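Local coordinates for Yop proteins translocation protein H (Yersinia pestis, PDB 1Z21), which probably regulates assembly of the type III secretion injectisome by controlling secretion or polymerisation of the needle subunit, here seen as its five-helix core domain, at residues 28-39 / 75-84; 49-60 / 95-106. One frame throughout, in Å; residues are numbered along the deposited sequence.

Contact 1 of 2, residues 28-39 / 75-84; sequences LEVLATPVREAL and AILLQVLEGI
Ile76, Val80 and the aliphatic part of Gln79 press against Leu28, Ala32 and Val35 where helices 28-39 and 75-82 cross at -78°, their axes 8.9 Å apart. This buried side is closely packed. Ala32 CB lies 3.6 Å from Gln79 CG, and the small alanine lets the backbones come near; Ile76 CG2 meets Val35 CG1 at 3.7 Å, the two side chains running at about a right angle. Val80 is a knob in the hole formed by Ala32, Val35, Arg36 and Leu39. Beyond Ile76 and Leu31 the same face is covered by Trp14 of helix 6-19, while Val35 also packs on Leu63 and Phe66 of helix 52-66.

The outer side is polar and partly exposed. Arg36 runs extended as far as CD and bends at chi3 (-59°), which carries its guanidinium over to the C-terminal end of helix 75-82. There Arg36 NE donates almost straight to Val80 O (3.2 Å, 174°), in both the carbonyl and the guanidinium planes, and Arg36 NH2 reaches Gln79 O at 3.0 Å from above that carbonyl plane. Gly83 CA lies over one guanidinium face. NH1 and NH2 form an end-on salt bridge with the Glu29 carboxylate, one nitrogen to each oxygen, and Glu29 OE1 takes Arg36 NH2 on its syn lone pair and Gln79 NE2 on its anti lone pair, the latter at 2.8 Å. The arginine thus binds two carbonyls near the end of helix 75-82, where its positive charge probably suits the helix dipole, while Glu29 balances that charge and fixes the rotation of both guanidinium and amide.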
# COMPACT_ATOMS: atom_id res chain seq x y z
N LEU A 28 8.09 -6.28 -5.53
CA LEU A 28 6.93 -5.69 -4.88
C LEU A 28 7.32 -4.89 -3.63
O LEU A 28 6.73 -3.86 -3.33
CB LEU A 28 5.90 -6.77 -4.56
CG LEU A 28 4.54 -6.29 -4.07
CD1 LEU A 28 3.86 -5.39 -5.09
CD2 LEU A 28 3.68 -7.50 -3.77
N GLU A 29 8.34 -5.34 -2.91
CA GLU A 29 8.83 -4.61 -1.74
C GLU A 29 9.43 -3.26 -2.15
O GLU A 29 9.19 -2.23 -1.50
CB GLU A 29 9.85 -5.46 -0.97
CG GLU A 29 10.60 -4.73 0.13
CD GLU A 29 9.70 -4.23 1.24
OE1 GLU A 29 8.55 -4.71 1.35
OE2 GLU A 29 10.15 -3.34 1.98
N VAL A 30 10.19 -3.22 -3.23
CA VAL A 30 10.63 -1.93 -3.76
C VAL A 30 9.43 -1.01 -4.07
O VAL A 30 9.40 0.17 -3.67
CB VAL A 30 11.52 -2.09 -5.03
CG1 VAL A 30 11.96 -0.72 -5.53
CG2 VAL A 30 12.73 -2.95 -4.73
N LEU A 31 8.42 -1.55 -4.75
CA LEU A 31 7.19 -0.79 -5.05
C LEU A 31 6.51 -0.28 -3.79
O LEU A 31 6.03 0.86 -3.75
CB LEU A 31 6.22 -1.66 -5.84
CG LEU A 31 6.48 -1.73 -7.36
CD1 LEU A 31 5.80 -2.94 -8.02
CD2 LEU A 31 6.05 -0.47 -8.02
N ALA A 32 6.50 -1.11 -2.76
CA ALA A 32 5.75 -0.80 -1.53
C ALA A 32 6.50 0.16 -0.62
O ALA A 32 5.89 0.77 0.25
CB ALA A 32 5.45 -2.07 -0.77
N THR A 33 7.80 0.32 -0.85
CA THR A 33 8.64 1.07 0.06
C THR A 33 8.16 2.51 0.27
O THR A 33 7.88 2.86 1.41
CB THR A 33 10.13 1.01 -0.39
OG1 THR A 33 10.63 -0.30 -0.14
CG2 THR A 33 11.00 1.93 0.47
N PRO A 34 8.06 3.34 -0.77
CA PRO A 34 7.61 4.72 -0.58
C PRO A 34 6.17 4.81 -0.04
O PRO A 34 5.84 5.78 0.64
CB PRO A 34 7.71 5.34 -1.98
CG PRO A 34 7.64 4.19 -2.90
CD PRO A 34 8.33 3.07 -2.20
N VAL A 35 5.35 3.80 -0.33
CA VAL A 35 3.96 3.83 0.10
C VAL A 35 3.89 3.60 1.60
O VAL A 35 3.17 4.30 2.30
CB VAL A 35 3.10 2.80 -0.64
CG1 VAL A 35 1.63 2.98 -0.27
CG2 VAL A 35 3.30 2.94 -2.15
N ARG A 36 4.63 2.60 2.07
CA ARG A 36 4.76 2.33 3.49
C ARG A 36 5.29 3.56 4.22
O ARG A 36 4.74 3.96 5.24
CB ARG A 36 5.68 1.13 3.73
CG ARG A 36 5.75 0.71 5.20
CD ARG A 36 6.73 -0.39 5.48
NE ARG A 36 6.43 -1.62 4.73
CZ ARG A 36 7.20 -2.13 3.77
NH1 ARG A 36 8.33 -1.54 3.40
NH2 ARG A 36 6.82 -3.25 3.18
N GLU A 37 6.35 4.17 3.69
CA GLU A 37 6.91 5.39 4.31
C GLU A 37 5.85 6.49 4.44
O GLU A 37 5.74 7.13 5.49
CB GLU A 37 8.12 5.89 3.52
CG GLU A 37 9.32 4.96 3.68
CD GLU A 37 10.49 5.26 2.75
OE1 GLU A 37 10.32 5.95 1.71
OE2 GLU A 37 11.59 4.75 3.05
N ALA A 38 5.06 6.70 3.39
CA ALA A 38 4.04 7.74 3.41
C ALA A 38 2.92 7.41 4.40
O ALA A 38 2.38 8.29 5.07
CB ALA A 38 3.49 7.95 2.02
N LEU A 39 2.57 6.13 4.50
CA LEU A 39 1.51 5.70 5.41
C LEU A 39 1.97 5.76 6.85
O LEU A 39 1.22 6.13 7.74
CB LEU A 39 1.03 4.28 5.05
CG LEU A 39 0.15 4.18 3.80
CD1 LEU A 39 -0.06 2.73 3.42
CD2 LEU A 39 -1.21 4.85 3.99
N ALA A 75 -2.10 -5.52 -3.92
CA ALA A 75 -0.73 -6.01 -3.79
C ALA A 75 0.11 -5.11 -2.90
O ALA A 75 0.86 -5.58 -2.05
CB ALA A 75 -0.09 -6.13 -5.16
N ILE A 76 0.01 -3.80 -3.13
CA ILE A 76 0.74 -2.83 -2.33
C ILE A 76 0.35 -2.93 -0.85
O ILE A 76 1.22 -3.00 -0.00
CB ILE A 76 0.53 -1.39 -2.87
CG1 ILE A 76 1.25 -1.23 -4.23
CG2 ILE A 76 1.00 -0.34 -1.86
CD1 ILE A 76 2.77 -1.18 -4.18
N LEU A 77 -0.94 -2.97 -0.56
CA LEU A 77 -1.43 -3.02 0.82
C LEU A 77 -0.89 -4.24 1.56
O LEU A 77 -0.40 -4.12 2.68
CB LEU A 77 -2.98 -2.99 0.86
CG LEU A 77 -3.62 -1.62 0.62
CD1 LEU A 77 -5.12 -1.76 0.42
CD2 LEU A 77 -3.30 -0.68 1.76
N LEU A 78 -0.97 -5.40 0.92
CA LEU A 78 -0.47 -6.65 1.48
C LEU A 78 1.04 -6.56 1.71
O LEU A 78 1.53 -6.95 2.76
CB LEU A 78 -0.84 -7.83 0.59
CG LEU A 78 -2.34 -8.15 0.64
CD1 LEU A 78 -2.78 -9.08 -0.46
CD2 LEU A 78 -2.71 -8.73 1.98
N GLN A 79 1.77 -5.99 0.76
CA GLN A 79 3.22 -5.88 0.93
C GLN A 79 3.61 -4.87 2.01
O GLN A 79 4.53 -5.12 2.77
CB GLN A 79 3.90 -5.57 -0.41
CG GLN A 79 5.44 -5.60 -0.33
CD GLN A 79 6.00 -6.97 0.02
OE1 GLN A 79 5.42 -8.00 -0.35
NE2 GLN A 79 7.14 -6.99 0.72
N VAL A 80 2.90 -3.76 2.11
CA VAL A 80 3.10 -2.81 3.20
C VAL A 80 3.00 -3.53 4.56
O VAL A 80 3.85 -3.35 5.44
CB VAL A 80 2.09 -1.63 3.12
CG1 VAL A 80 2.08 -0.82 4.41
CG2 VAL A 80 2.42 -0.71 1.95
N LEU A 81 1.96 -4.34 4.73
CA LEU A 81 1.77 -5.09 5.97
C LEU A 81 2.99 -5.95 6.32
O LEU A 81 3.35 -6.06 7.49
CB LEU A 81 0.53 -5.98 5.90
CG LEU A 81 -0.81 -5.33 6.26
CD1 LEU A 81 -1.94 -6.23 5.86
CD2 LEU A 81 -0.90 -5.03 7.75
N GLU A 82 3.60 -6.58 5.32
CA GLU A 82 4.79 -7.41 5.55
C GLU A 82 5.96 -6.67 6.22
O GLU A 82 6.75 -7.29 6.93
CB GLU A 82 5.30 -8.04 4.25
CG GLU A 82 4.48 -9.20 3.71
CD GLU A 82 4.46 -10.41 4.65
OE1 GLU A 82 5.07 -10.36 5.73
OE2 GLU A 82 3.84 -11.42 4.29
N GLY A 83 6.06 -5.37 5.97
CA GLY A 83 7.10 -4.54 6.56
C GLY A 83 6.70 -3.75 7.80
O GLY A 83 7.47 -2.91 8.26
N ILE A 84 5.51 -4.00 8.34
CA ILE A 84 5.10 -3.41 9.62
C ILE A 84 4.59 -4.51 10.56
O ILE A 84 3.87 -4.23 11.53
CB ILE A 84 4.03 -2.30 9.39
CG1 ILE A 84 2.71 -2.90 8.86
CG2 ILE A 84 4.54 -1.25 8.42
CD1 ILE A 84 1.61 -1.87 8.61

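Contact 2 of 2, residues 49-60 / 95-106; sequences SVVPAIDLPELR and YLSELINKELMI
Tyr95 turns its CG away from the backbone N (chi1 -165°), and Asp55 turns its CG away from the carbonyl carbon, which brings phenol and carboxylate together; the two side chains cross at about a right angle, with ring and carboxylate planes 65° apart. Tyr95 OH donates to Asp55 OD2 over a very short 2.5 Å. The same oxygen accepts Val51 N at 3.0 Å from above the carboxylate plane, so Asp55, in the first turn of helix 52-60, holds the backbone at its N-cap position as well as the tyrosine. Two donors on one buried carboxylate oxygen would probably favour its ionised form.

Val50 CG1 sits over the centre of the Tyr95 ring in a CH-pi contact, 3.9 Å from the centroid. That methyl is also squeezed against Leu99 CD1 at 3.5 Å, closer than usual for carbons, and Leu99 CD1 presses on Asp55 CB as well. Further along, Leu56 and Leu59 are knobs in successive holes of helix 95-106: Leu56 CD1 meets Ile106 CD1 tip to tip, and Leu59 CD2 lies 3.7 Å from Glu103 CG. At this end Arg60 NH1 donates to the syn lone pair of Glu103 OE1 (3.0 Å), near the guanidinium plane, as part of a salt bridge.

The two helices cross at -81° with axes 10.2 Å apart, so that side chains rather than backbones fill the interface. Phe43 of helix 25-43 packs on Asp55 and Leu99, and the ring of His46 stacks edge-to-face with Tyr95. From helix 71-82, Val80 and Leu81 cover Ile100, and Leu78 touches Leu104.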
# COMPACT_ATOMS: atom_id res chain seq x y z
N SER A 49 -8.10 3.15 18.55
CA SER A 49 -9.04 2.60 17.58
C SER A 49 -9.08 3.38 16.29
O SER A 49 -9.07 4.62 16.29
CB SER A 49 -10.45 2.56 18.18
OG SER A 49 -10.44 1.89 19.42
N VAL A 50 -9.15 2.65 15.18
CA VAL A 50 -9.28 3.25 13.87
C VAL A 50 -10.62 3.94 13.73
O VAL A 50 -11.59 3.61 14.41
CB VAL A 50 -9.09 2.23 12.73
CG1 VAL A 50 -7.71 1.58 12.83
CG2 VAL A 50 -10.21 1.18 12.73
N VAL A 51 -10.66 4.92 12.84
CA VAL A 51 -11.85 5.72 12.59
C VAL A 51 -12.13 5.63 11.10
O VAL A 51 -11.65 6.46 10.34
CB VAL A 51 -11.63 7.20 12.96
CG1 VAL A 51 -12.93 7.98 12.87
CG2 VAL A 51 -11.01 7.33 14.33
N PRO A 52 -12.86 4.60 10.67
CA PRO A 52 -13.03 4.31 9.24
C PRO A 52 -13.42 5.49 8.34
O PRO A 52 -12.82 5.68 7.29
CB PRO A 52 -14.13 3.26 9.23
CG PRO A 52 -13.98 2.56 10.52
CD PRO A 52 -13.55 3.61 11.51
N ALA A 53 -14.41 6.28 8.74
CA ALA A 53 -14.91 7.36 7.89
C ALA A 53 -13.87 8.44 7.62
O ALA A 53 -13.96 9.14 6.62
CB ALA A 53 -16.19 7.97 8.49
N ILE A 54 -12.89 8.55 8.50
CA ILE A 54 -11.81 9.53 8.41
C ILE A 54 -10.54 8.91 7.81
O ILE A 54 -9.94 9.47 6.89
CB ILE A 54 -11.51 10.08 9.81
CG1 ILE A 54 -12.75 10.79 10.38
CG2 ILE A 54 -10.29 10.98 9.81
CD1 ILE A 54 -13.15 12.03 9.65
N ASP A 55 -10.16 7.75 8.33
CA ASP A 55 -8.87 7.14 8.02
C ASP A 55 -8.83 6.45 6.66
O ASP A 55 -7.79 6.43 6.02
CB ASP A 55 -8.50 6.11 9.09
CG ASP A 55 -8.17 6.73 10.43
OD1 ASP A 55 -7.83 7.93 10.49
OD2 ASP A 55 -8.21 6.06 11.48
N LEU A 56 -9.93 5.85 6.24
CA LEU A 56 -9.93 5.14 4.97
C LEU A 56 -9.77 6.08 3.78
O LEU A 56 -8.96 5.80 2.92
CB LEU A 56 -11.13 4.21 4.83
CG LEU A 56 -11.05 2.99 5.75
CD1 LEU A 56 -12.34 2.20 5.74
CD2 LEU A 56 -9.87 2.09 5.37
N PRO A 57 -10.53 7.18 3.71
CA PRO A 57 -10.27 8.19 2.68
C PRO A 57 -8.83 8.69 2.66
O PRO A 57 -8.29 8.89 1.58
CB PRO A 57 -11.24 9.31 3.04
CG PRO A 57 -12.36 8.61 3.67
CD PRO A 57 -11.73 7.51 4.50
N GLU A 58 -8.23 8.91 3.83
CA GLU A 58 -6.84 9.34 3.91
C GLU A 58 -5.92 8.26 3.34
O GLU A 58 -5.02 8.55 2.55
CB GLU A 58 -6.45 9.66 5.36
CG GLU A 58 -7.07 10.96 5.85
CD GLU A 58 -6.82 11.22 7.33
OE1 GLU A 58 -6.12 10.42 8.00
OE2 GLU A 58 -7.31 12.27 7.83
N LEU A 59 -6.15 7.02 3.75
CA LEU A 59 -5.36 5.88 3.27
C LEU A 59 -5.45 5.74 1.76
O LEU A 59 -4.43 5.54 1.09
CB LEU A 59 -5.80 4.59 3.96
CG LEU A 59 -5.13 3.29 3.50
CD1 LEU A 59 -4.73 2.43 4.69
CD2 LEU A 59 -6.04 2.52 2.56
N ARG A 60 -6.65 5.86 1.21
CA ARG A 60 -6.84 5.75 -0.24
C ARG A 60 -6.17 6.90 -0.97
O ARG A 60 -5.62 6.71 -2.04
CB ARG A 60 -8.31 5.64 -0.59
CG ARG A 60 -8.96 4.42 0.04
CD ARG A 60 -10.33 4.10 -0.48
NE ARG A 60 -11.35 5.00 0.04
CZ ARG A 60 -12.27 4.69 0.96
NH1 ARG A 60 -12.32 3.49 1.53
NH2 ARG A 60 -13.15 5.61 1.31
N TYR A 95 -2.60 -0.16 14.46
CA TYR A 95 -3.49 0.84 13.92
C TYR A 95 -3.48 0.80 12.40
O TYR A 95 -4.53 0.66 11.78
CB TYR A 95 -3.10 2.23 14.39
CG TYR A 95 -4.16 3.28 14.19
CD1 TYR A 95 -4.98 3.67 15.23
CD2 TYR A 95 -4.32 3.91 12.95
CE1 TYR A 95 -5.95 4.64 15.06
CE2 TYR A 95 -5.29 4.89 12.76
CZ TYR A 95 -6.10 5.25 13.83
OH TYR A 95 -7.07 6.21 13.68
N LEU A 96 -2.29 0.91 11.81
CA LEU A 96 -2.16 0.91 10.35
C LEU A 96 -2.51 -0.46 9.79
O LEU A 96 -3.15 -0.58 8.75
CB LEU A 96 -0.74 1.34 9.91
CG LEU A 96 -0.46 1.38 8.40
CD1 LEU A 96 -1.48 2.21 7.63
CD2 LEU A 96 0.95 1.91 8.12
N SER A 97 -2.11 -1.51 10.50
CA SER A 97 -2.43 -2.86 10.10
C SER A 97 -3.94 -3.07 10.03
O SER A 97 -4.44 -3.70 9.11
CB SER A 97 -1.79 -3.85 11.06
OG SER A 97 -0.39 -3.73 10.98
N GLU A 98 -4.66 -2.52 11.00
CA GLU A 98 -6.11 -2.67 11.06
C GLU A 98 -6.79 -1.88 9.95
O GLU A 98 -7.73 -2.35 9.32
CB GLU A 98 -6.66 -2.22 12.42
CG GLU A 98 -8.18 -2.24 12.53
CD GLU A 98 -8.80 -3.61 12.33
OE1 GLU A 98 -8.06 -4.61 12.35
OE2 GLU A 98 -10.03 -3.68 12.15
N LEU A 99 -6.30 -0.66 9.73
CA LEU A 99 -6.75 0.17 8.62
C LEU A 99 -6.62 -0.55 7.29
O LEU A 99 -7.53 -0.51 6.46
CB LEU A 99 -5.88 1.43 8.54
CG LEU A 99 -6.53 2.79 8.55
CD1 LEU A 99 -7.62 2.87 9.61
CD2 LEU A 99 -5.42 3.81 8.80
N ILE A 100 -5.46 -1.17 7.08
CA ILE A 100 -5.18 -1.86 5.84
C ILE A 100 -6.16 -2.99 5.64
O ILE A 100 -6.72 -3.18 4.57
CB ILE A 100 -3.73 -2.38 5.83
CG1 ILE A 100 -2.78 -1.20 5.62
CG2 ILE A 100 -3.54 -3.44 4.74
CD1 ILE A 100 -1.31 -1.58 5.72
N ASN A 101 -6.39 -3.74 6.71
CA ASN A 101 -7.30 -4.86 6.62
C ASN A 101 -8.74 -4.42 6.33
O ASN A 101 -9.44 -5.12 5.61
CB ASN A 101 -7.14 -5.75 7.84
CG ASN A 101 -5.78 -6.51 7.83
OD1 ASN A 101 -5.44 -7.19 6.85
ND2 ASN A 101 -4.99 -6.35 8.89
N LYS A 102 -9.16 -3.26 6.83
CA LYS A 102 -10.50 -2.74 6.52
C LYS A 102 -10.61 -2.35 5.04
O LYS A 102 -11.62 -2.63 4.40
CB LYS A 102 -10.86 -1.57 7.43
CG LYS A 102 -11.09 -1.99 8.86
CD LYS A 102 -11.89 -1.00 9.62
CE LYS A 102 -12.04 -1.42 11.07
NZ LYS A 102 -12.97 -2.56 11.21
N GLU A 103 -9.58 -1.71 4.49
CA GLU A 103 -9.55 -1.41 3.05
C GLU A 103 -9.52 -2.68 2.20
O GLU A 103 -10.18 -2.73 1.18
CB GLU A 103 -8.38 -0.50 2.69
CG GLU A 103 -8.30 -0.12 1.20
CD GLU A 103 -9.53 0.63 0.67
OE1 GLU A 103 -10.28 1.23 1.47
OE2 GLU A 103 -9.72 0.63 -0.56
N LEU A 104 -8.76 -3.69 2.61
CA LEU A 104 -8.71 -4.93 1.84
C LEU A 104 -10.10 -5.58 1.80
O LEU A 104 -10.48 -6.13 0.78
CB LEU A 104 -7.65 -5.89 2.39
CG LEU A 104 -6.21 -5.49 2.04
CD1 LEU A 104 -5.24 -6.31 2.84
CD2 LEU A 104 -5.92 -5.66 0.57
N MET A 105 -10.86 -5.46 2.88
CA MET A 105 -12.21 -6.02 2.93
C MET A 105 -13.10 -5.31 1.93
O MET A 105 -13.93 -5.94 1.29
CB MET A 105 -12.77 -5.95 4.35
CG MET A 105 -14.21 -6.44 4.51
SD MET A 105 -14.30 -8.21 4.34
CE MET A 105 -13.94 -8.74 6.00
N ILE A 106 -12.92 -4.00 1.78
CA ILE A 106 -13.66 -3.21 0.80
C ILE A 106 -13.27 -3.57 -0.64
O ILE A 106 -14.13 -3.63 -1.51
CB ILE A 106 -13.47 -1.71 1.08
CG1 ILE A 106 -14.17 -1.32 2.38
CG2 ILE A 106 -14.00 -0.83 -0.08
CD1 ILE A 106 -13.72 0.02 2.95

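After helix 6-19, the chain enters contact 1 in helix 25-43, then passes into contact 2 through the loop leading to helix 52-66. It returns to contact 1 in helix 71-82, closing a loop of 35 residues between the segments, and helix 94-107 completes contact 2 across 34 intervening residues. The closures therefore cross rather than nest, tying helix 25-43 to helix 71-82, and helix 52-66 to helix 94-107. Their centres lie 15 Å apart, yet they join directly: Leu81 CD1 packs 3.4 Å from Ile100 CG2, and Leu78 CD2 packs 3.6 Å from Leu104 CD1, so helices 71-82 and 94-107 link both contacts.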